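Side-chain contacts in Blo t 1 allergen (Blomia tropicalis, PDB 5JT8), which is a mite allergen of the papain family of cysteine proteases and probably hydrolyses peptide bonds once its propeptide is removed: residues E104-T109 / V240-Q245; A277-A282 / I324-T329. One frame throughout, in Å; residues are numbered along the deposited sequence.

Contact 1. Residues E104-T109 / V240-Q245; sequences EPLINT and VMYTIQ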
ATOM      1  N   GLU A 104       3.144 -19.293  14.296  1.00 29.07           N
ATOM      2  CA  GLU A 104       1.886 -19.967  14.599  1.00 31.70           C
ATOM      3  C   GLU A 104       0.698 -19.086  14.265  1.00 31.92           C
ATOM      4  O   GLU A 104       0.842 -17.865  14.230  1.00 31.65           O
ATOM      5  CB  GLU A 104       1.837 -20.356  16.080  1.00 31.34           C
ATOM      6  CG  GLU A 104       2.852 -21.409  16.462  1.00 27.70           C
ATOM      7  CD  GLU A 104       2.672 -22.684  15.684  1.00 33.60           C
ATOM      8  OE1 GLU A 104       1.511 -23.109  15.491  1.00 36.40           O
ATOM      9  OE2 GLU A 104       3.694 -23.267  15.263  1.00 34.23           O
ATOM     10  N   PRO A 105      -0.488 -19.697  14.041  1.00 31.60           N
ATOM     11  CA  PRO A 105      -1.705 -18.884  13.923  1.00 26.87           C
ATOM     12  C   PRO A 105      -2.021 -18.242  15.263  1.00 32.10           C
ATOM     13  O   PRO A 105      -1.383 -18.613  16.248  1.00 30.47           O
ATOM     14  CB  PRO A 105      -2.801 -19.895  13.538  1.00 30.18           C
ATOM     15  CG  PRO A 105      -2.115 -21.183  13.303  1.00 38.12           C
ATOM     16  CD  PRO A 105      -0.775 -21.142  13.968  1.00 27.26           C
ATOM     17  N   LEU A 106      -2.973 -17.313  15.304  1.00 28.60           N
ATOM     18  CA  LEU A 106      -3.473 -16.796  16.576  1.00 28.43           C
ATOM     19  C   LEU A 106      -4.022 -17.920  17.437  1.00 32.49           C
ATOM     20  O   LEU A 106      -4.534 -18.919  16.913  1.00 28.93           O
ATOM     21  CB  LEU A 106      -4.569 -15.764  16.355  1.00 22.53           C
ATOM     22  CG  LEU A 106      -4.195 -14.627  15.393  1.00 24.62           C
ATOM     23  CD1 LEU A 106      -5.363 -13.668  15.240  1.00 22.91           C
ATOM     24  CD2 LEU A 106      -2.943 -13.894  15.881  1.00 25.20           C
ATOM     25  N   ILE A 107      -3.919 -17.755  18.753  1.00 32.64           N
ATOM     26  CA  ILE A 107      -4.644 -18.620  19.681  1.00 26.80           C
ATOM     27  C   ILE A 107      -6.123 -18.558  19.280  1.00 35.34           C
ATOM     28  O   ILE A 107      -6.718 -17.476  19.198  1.00 34.84           O
ATOM     29  CB  ILE A 107      -4.433 -18.196  21.162  1.00 25.80           C
ATOM     30  CG1 ILE A 107      -3.001 -18.539  21.608  1.00 29.22           C
ATOM     31  CG2 ILE A 107      -5.459 -18.862  22.074  1.00 25.92           C
ATOM     32  CD1 ILE A 107      -2.574 -17.806  22.884  1.00 30.34           C
ATOM     33  N   ASN A 108      -6.692 -19.728  19.009  1.00 39.41           N
ATOM     34  CA  ASN A 108      -7.896 -19.836  18.181  1.00 56.29           C
ATOM     35  C   ASN A 108      -9.175 -19.837  18.985  1.00 58.75           C
ATOM     36  O   ASN A 108     -10.070 -20.657  18.748  1.00 63.29           O
ATOM     37  CB  ASN A 108      -7.834 -21.110  17.324  1.00 67.43           C
ATOM     38  CG  ASN A 108      -8.830 -21.092  16.171  1.00 78.28           C
ATOM     39  OD1 ASN A 108      -8.997 -20.074  15.492  1.00 76.69           O
ATOM     40  ND2 ASN A 108      -9.504 -22.222  15.950  1.00 83.64           N
ATOM     41  N   THR A 109      -9.274 -18.913  19.927  1.00 53.19           N
ATOM     42  CA  THR A 109     -10.393 -18.944  20.848  1.00 65.08           C
ATOM     43  C   THR A 109     -11.268 -17.700  20.781  1.00 66.62           C
ATOM     44  O   THR A 109     -12.160 -17.526  21.612  1.00 71.46           O
ATOM     45  CB  THR A 109      -9.899 -19.123  22.279  1.00 71.46           C
ATOM     46  OG1 THR A 109      -9.074 -18.005  22.634  1.00 71.97           O
ATOM     47  CG2 THR A 109      -9.094 -20.425  22.406  1.00 70.57           C
ATOM     48  N   VAL A 240      -6.630 -12.623  10.222  1.00 31.06           N
ATOM     49  CA  VAL A 240      -6.425 -11.269   9.727  1.00 27.36           C
ATOM     50  C   VAL A 240      -7.576 -10.376  10.155  1.00 25.26           C
ATOM     51  O   VAL A 240      -7.335  -9.304  10.694  1.00 21.53           O
ATOM     52  CB  VAL A 240      -6.265 -11.238   8.199  1.00 24.51           C
ATOM     53  CG1 VAL A 240      -6.186  -9.804   7.718  1.00 19.67           C
ATOM     54  CG2 VAL A 240      -4.994 -11.993   7.810  1.00 22.04           C
ATOM     55  N   MET A 241      -8.816 -10.831   9.954  1.00 23.89           N
ATOM     56  CA  MET A 241     -10.007 -10.064  10.351  1.00 24.52           C
ATOM     57  C   MET A 241     -10.025  -9.792  11.846  1.00 28.65           C
ATOM     58  O   MET A 241     -10.318  -8.680  12.296  1.00 26.07           O
ATOM     59  CB  MET A 241     -11.316 -10.793   9.967  1.00 21.60           C
ATOM     60  CG  MET A 241     -11.531 -10.981   8.462  1.00 32.65           C
ATOM     61  SD  MET A 241     -12.649 -12.366   8.051  1.00 42.66           S
ATOM     62  CE  MET A 241     -14.189 -11.714   8.620  1.00 30.45           C
ATOM     63  N   TYR A 242      -9.746 -10.821  12.630  1.00 28.13           N
ATOM     64  CA  TYR A 242      -9.645 -10.609  14.061  1.00 34.16           C
ATOM     65  C   TYR A 242      -8.532  -9.613  14.459  1.00 32.31           C
ATOM     66  O   TYR A 242      -8.721  -8.770  15.351  1.00 27.65           O
ATOM     67  CB  TYR A 242      -9.414 -11.929  14.770  1.00 39.25           C
ATOM     68  CG  TYR A 242      -9.650 -11.751  16.227  1.00 49.93           C
ATOM     69  CD1 TYR A 242     -10.942 -11.588  16.717  1.00 58.11           C
ATOM     70  CD2 TYR A 242      -8.586 -11.658  17.112  1.00 58.02           C
ATOM     71  CE1 TYR A 242     -11.168 -11.376  18.061  1.00 64.12           C
ATOM     72  CE2 TYR A 242      -8.793 -11.459  18.451  1.00 62.77           C
ATOM     73  CZ  TYR A 242     -10.084 -11.326  18.925  1.00 68.01           C
ATOM     74  OH  TYR A 242     -10.290 -11.130  20.268  1.00 73.63           O
ATOM     75  N   THR A 243      -7.369  -9.740  13.822  1.00 23.63           N
ATOM     76  CA  THR A 243      -6.260  -8.803  14.061  1.00 27.91           C
ATOM     77  C   THR A 243      -6.691  -7.372  13.755  1.00 27.41           C
ATOM     78  O   THR A 243      -6.428  -6.453  14.528  1.00 30.14           O
ATOM     79  CB  THR A 243      -5.031  -9.186  13.219  1.00 29.91           C
ATOM     80  OG1 THR A 243      -4.577 -10.483  13.633  1.00 25.08           O
ATOM     81  CG2 THR A 243      -3.892  -8.133  13.352  1.00 17.24           C
ATOM     82  N   ILE A 244      -7.401  -7.202  12.643  1.00 29.15           N
ATOM     83  CA  ILE A 244      -7.901  -5.892  12.245  1.00 28.46           C
ATOM     84  C   ILE A 244      -8.879  -5.361  13.274  1.00 28.96           C
ATOM     85  O   ILE A 244      -8.831  -4.186  13.640  1.00 28.72           O
ATOM     86  CB  ILE A 244      -8.568  -5.954  10.868  1.00 27.53           C
ATOM     87  CG1 ILE A 244      -7.492  -6.123   9.788  1.00 26.89           C
ATOM     88  CG2 ILE A 244      -9.423  -4.702  10.616  1.00 27.80           C
ATOM     89  CD1 ILE A 244      -8.060  -6.527   8.421  1.00 24.30           C
ATOM     90  N   GLN A 245      -9.760  -6.237  13.747  1.00 25.85           N
ATOM     91  CA  GLN A 245     -10.724  -5.855  14.766  1.00 26.63           C
ATOM     92  C   GLN A 245     -10.051  -5.445  16.090  1.00 30.05           C
ATOM     93  O   GLN A 245     -10.445  -4.444  16.695  1.00 29.80           O
ATOM     94  CB  GLN A 245     -11.715  -6.991  15.028  1.00 26.81           C
ATOM     95  CG  GLN A 245     -12.835  -6.585  15.990  1.00 33.90           C
ATOM     96  CD  GLN A 245     -13.871  -7.686  16.252  1.00 36.83           C
ATOM     97  OE1 GLN A 245     -15.069  -7.422  16.282  1.00 40.54           O
ATOM     98  NE2 GLN A 245     -13.405  -8.901  16.477  1.00 34.73           N
TER
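A single methyl group makes this contact: CD1 of Leu-106 touches both Thr-243 and Tyr-242, and the atom it approaches most closely is a hydroxyl oxygen. The fold is that of papain, and helix 237-247 here receives a loop that runs from helix 94-100 to strand 117-118, consistent with the connection between propeptide and mature enzyme in this family. Leu-106 is turned toward the helix. Its chain from CA through CB and CG to CD1 is fully extended (chi2 180°), which carries the methyl across to the helix surface. There CD1 lies 4.2 Å from CD2 of Tyr-242, approaching the ring obliquely, an apolar contact. Leucine suits a half-covered site because it offers a compact apolar end without needing a polar partner. The loop backbone is held independently, by a hydrogen bond from Leu-106 N to OD2 of Asp-239. Threonine suits the inner position: its hydroxyl is occupied within the helix, and its side chain also touches Leu-231 and Val-250. With chi1 at -63°, OG1 sits beside the backbone N and reaches back one turn to hydrogen-bond Asp-239 O. The side chains of Leu-106 and Thr-243 cross at about a right angle, with Thr-243 OG1 3.7 Å from Leu-106 CD1.

Contact 2. Residues A277-A282 / I324-T329; sequences AYTDHA and INNYVT. Unlike the reference sequence in segment 324-329: Tyr-327 (reference Phe).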
ATOM      1  N   ALA A 277       2.405 -15.698  -4.803  1.00 39.04           N
ATOM      2  CA  ALA A 277       3.643 -15.638  -4.030  1.00 39.76           C
ATOM      3  C   ALA A 277       4.410 -14.341  -4.320  1.00 44.85           C
ATOM      4  O   ALA A 277       5.275 -13.926  -3.546  1.00 50.94           O
ATOM      5  CB  ALA A 277       4.513 -16.846  -4.323  1.00 40.08           C
ATOM      6  N   TYR A 278       4.068 -13.699  -5.430  1.00 36.92           N
ATOM      7  CA  TYR A 278       4.787 -12.516  -5.875  1.00 42.45           C
ATOM      8  C   TYR A 278       4.183 -11.250  -5.287  1.00 44.82           C
ATOM      9  O   TYR A 278       3.034 -10.915  -5.538  1.00 39.46           O
ATOM     10  CB  TYR A 278       4.786 -12.438  -7.399  1.00 44.11           C
ATOM     11  CG  TYR A 278       5.631 -11.326  -7.981  1.00 52.32           C
ATOM     12  CD1 TYR A 278       6.973 -11.534  -8.293  1.00 58.07           C
ATOM     13  CD2 TYR A 278       5.085 -10.078  -8.239  1.00 50.82           C
ATOM     14  CE1 TYR A 278       7.740 -10.525  -8.843  1.00 62.80           C
ATOM     15  CE2 TYR A 278       5.842  -9.059  -8.784  1.00 53.19           C
ATOM     16  CZ  TYR A 278       7.167  -9.285  -9.087  1.00 61.67           C
ATOM     17  OH  TYR A 278       7.918  -8.266  -9.640  1.00 57.25           O
ATOM     18  N   THR A 279       4.987 -10.546  -4.510  1.00 41.19           N
ATOM     19  CA  THR A 279       4.556  -9.333  -3.864  1.00 39.84           C
ATOM     20  C   THR A 279       5.507  -8.179  -4.247  1.00 39.52           C
ATOM     21  O   THR A 279       6.724  -8.373  -4.333  1.00 43.54           O
ATOM     22  CB  THR A 279       4.517  -9.557  -2.358  1.00 47.99           C
ATOM     23  OG1 THR A 279       5.555 -10.480  -2.034  1.00 55.83           O
ATOM     24  CG2 THR A 279       3.184 -10.203  -1.939  1.00 46.91           C
ATOM     25  N   ASP A 280       4.955  -6.995  -4.505  1.00 34.02           N
ATOM     26  CA  ASP A 280       5.782  -5.817  -4.791  1.00 32.78           C
ATOM     27  C   ASP A 280       5.138  -4.514  -4.332  1.00 30.97           C
ATOM     28  O   ASP A 280       5.623  -3.433  -4.642  1.00 39.20           O
ATOM     29  CB  ASP A 280       6.117  -5.712  -6.289  1.00 31.24           C
ATOM     30  CG  ASP A 280       4.878  -5.642  -7.182  1.00 35.37           C
ATOM     31  OD1 ASP A 280       3.739  -5.589  -6.667  1.00 36.56           O
ATOM     32  OD2 ASP A 280       5.055  -5.634  -8.420  1.00 38.34           O
ATOM     33  N   HIS A 281       4.052  -4.605  -3.581  1.00 31.32           N
ATOM     34  CA  HIS A 281       3.360  -3.395  -3.162  1.00 26.01           C
ATOM     35  C   HIS A 281       2.822  -3.539  -1.755  1.00 30.65           C
ATOM     36  O   HIS A 281       2.203  -4.549  -1.435  1.00 30.17           O
ATOM     37  CB  HIS A 281       2.233  -3.097  -4.134  1.00 26.44           C
ATOM     38  CG  HIS A 281       1.567  -1.776  -3.917  1.00 27.65           C
ATOM     39  ND1 HIS A 281       2.267  -0.617  -3.666  1.00 29.43           N
ATOM     40  CD2 HIS A 281       0.260  -1.424  -3.966  1.00 26.31           C
ATOM     41  CE1 HIS A 281       1.418   0.387  -3.542  1.00 29.31           C
ATOM     42  NE2 HIS A 281       0.196  -0.075  -3.726  1.00 26.54           N
ATOM     43  N   ALA A 282       3.061  -2.531  -0.921  1.00 24.60           N
ATOM     44  CA  ALA A 282       2.505  -2.500   0.432  1.00 24.42           C
ATOM     45  C   ALA A 282       1.271  -1.613   0.486  1.00 29.07           C
ATOM     46  O   ALA A 282       1.289  -0.514  -0.039  1.00 26.32           O
ATOM     47  CB  ALA A 282       3.532  -2.001   1.426  1.00 23.51           C
ATOM     48  N   ILE A 324      -2.449 -11.198  -0.527  1.00 23.60           N
ATOM     49  CA  ILE A 324      -2.932 -10.346   0.560  1.00 22.76           C
ATOM     50  C   ILE A 324      -2.634 -10.908   1.958  1.00 26.53           C
ATOM     51  O   ILE A 324      -2.271 -10.157   2.870  1.00 22.04           O
ATOM     52  CB  ILE A 324      -4.456 -10.124   0.414  1.00 23.21           C
ATOM     53  CG1 ILE A 324      -4.726  -9.051  -0.640  1.00 24.82           C
ATOM     54  CG2 ILE A 324      -5.119  -9.760   1.755  1.00 22.36           C
ATOM     55  CD1 ILE A 324      -6.173  -9.057  -1.126  1.00 24.42           C
ATOM     56  N   ASN A 325      -2.770 -12.223   2.118  1.00 22.15           N
ATOM     57  CA  ASN A 325      -2.510 -12.871   3.406  1.00 21.51           C
ATOM     58  C   ASN A 325      -1.043 -13.213   3.701  1.00 27.99           C
ATOM     59  O   ASN A 325      -0.750 -13.824   4.728  1.00 29.28           O
ATOM     60  CB  ASN A 325      -3.311 -14.178   3.513  1.00 24.57           C
ATOM     61  CG  ASN A 325      -4.807 -13.972   3.402  1.00 29.25           C
ATOM     62  OD1 ASN A 325      -5.311 -13.529   2.369  1.00 22.91           O
ATOM     63  ND2 ASN A 325      -5.532 -14.316   4.471  1.00 28.60           N
ATOM     64  N   ASN A 326      -0.125 -12.878   2.805  1.00 26.37           N
ATOM     65  CA  ASN A 326       1.247 -13.356   2.958  1.00 30.22           C
ATOM     66  C   ASN A 326       1.974 -12.679   4.115  1.00 30.41           C
ATOM     67  O   ASN A 326       2.594 -13.346   4.937  1.00 23.90           O
ATOM     68  CB  ASN A 326       2.041 -13.161   1.656  1.00 34.72           C
ATOM     69  CG  ASN A 326       1.598 -14.112   0.544  1.00 36.56           C
ATOM     70  OD1 ASN A 326       0.816 -15.033   0.778  1.00 34.00           O
ATOM     71  ND2 ASN A 326       2.127 -13.906  -0.662  1.00 27.11           N
ATOM     72  N   TYR A 327       1.875 -11.356   4.182  1.00 27.26           N
ATOM     73  CA  TYR A 327       2.692 -10.561   5.095  1.00 23.63           C
ATOM     74  C   TYR A 327       1.886  -9.476   5.774  1.00 21.62           C
ATOM     75  O   TYR A 327       1.968  -8.294   5.418  1.00 24.24           O
ATOM     76  CB  TYR A 327       3.866  -9.908   4.357  1.00 21.10           C
ATOM     77  CG  TYR A 327       4.733 -10.867   3.597  1.00 30.83           C
ATOM     78  CD1 TYR A 327       5.622 -11.708   4.261  1.00 32.29           C
ATOM     79  CD2 TYR A 327       4.679 -10.929   2.209  1.00 22.72           C
ATOM     80  CE1 TYR A 327       6.436 -12.581   3.559  1.00 39.50           C
ATOM     81  CE2 TYR A 327       5.478 -11.804   1.504  1.00 28.67           C
ATOM     82  CZ  TYR A 327       6.352 -12.629   2.183  1.00 35.36           C
ATOM     83  OH  TYR A 327       7.148 -13.489   1.480  1.00 35.64           O
ATOM     84  N   VAL A 328       1.119  -9.878   6.770  1.00 27.12           N
ATOM     85  CA  VAL A 328       0.243  -8.966   7.455  1.00 24.94           C
ATOM     86  C   VAL A 328       0.885  -8.533   8.770  1.00 29.31           C
ATOM     87  O   VAL A 328       1.330  -9.378   9.561  1.00 29.67           O
ATOM     88  CB  VAL A 328      -1.111  -9.617   7.702  1.00 26.71           C
ATOM     89  CG1 VAL A 328      -2.061  -8.641   8.381  1.00 24.64           C
ATOM     90  CG2 VAL A 328      -1.691 -10.111   6.364  1.00 28.28           C
ATOM     91  N   THR A 329       0.932  -7.222   8.994  1.00 26.57           N
ATOM     92  CA  THR A 329       1.607  -6.669  10.164  1.00 25.30           C
ATOM     93  C   THR A 329       0.745  -5.646  10.854  1.00 25.28           C
ATOM     94  O   THR A 329       0.245  -4.734  10.202  1.00 25.43           O
ATOM     95  CB  THR A 329       2.928  -5.982   9.789  1.00 30.35           C
ATOM     96  OG1 THR A 329       3.801  -6.926   9.171  1.00 29.00           O
ATOM     97  CG2 THR A 329       3.603  -5.376  11.040  1.00 28.10           C
TER
HETATM   98  O   HOH W   1       6.181 -14.524  -0.956  1.00 48.08           O
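Tyr-327 leans toward Thr-279 from its first bond: CB is directed at segment 277-282, and CG stands anti to the carbonyl carbon (chi1 -55°), which turns the ring toward Thr-279, the two side chains crossing at a slant. At the ring edge, CE2 comes 3.8 Å from OG1 of Thr-279, with the oxygen near the ring plane. The hydroxyl at the tip goes further. Tyr-327 OH is 2.8 Å from a water, and this water donates a hydrogen bond to Ala-277 O, also at 2.8 Å. Tyr-327 stands where the reference sequence has Phe: the ring packs in a buried position, and in this model the OH adds a link to the backbone through one water. In the papain fold, the contact joins the lead-in to strand 281-291 to the loop before strand 329-332; Asp-280 and His-281 form a classic beta bulge opposite Met-254. Helix 94-100 covers the tyrosine with Phe-94, Met-97 and Lys-98. Thr-279 OG1 is buried with no hydrogen-bonding partner in the model, so the faintly positive ring edge may compensate it a little. Thr-279 has chi1 33°, away from a staggered value, which suggests some torsional strain. Its other branch, CG2, packs 4.1 Å from ND2 of Asn-326. An amide fits here because both its ends are used: ND2 hydrogen-bonds Asp-276 O, and OD1 accepts from Asn-320 ND2.

The centres of contacts 1 and 2 lie about 17 Å apart, yet their edges meet. Val-240, on the helix of contact 1, places CG2 4.1 Å from CG2 of Val-328, and the same methyl is 4.1 Å from Asn-325 ND2. Asn-325 ND2 also hydrogen-bonds Asp-237 OD1 at the start of helix 237-247, tying the loop of contact 2 to that helix. Contact 2 is the more central, and one of its segments holds His-281, whose NE2 bonds Asn-301 OD1, consistent with the histidine-asparagine pair of papain-like active sites. A nitrate ion, probably from crystallisation, sits about 4 Å from the Tyr-327 side chain.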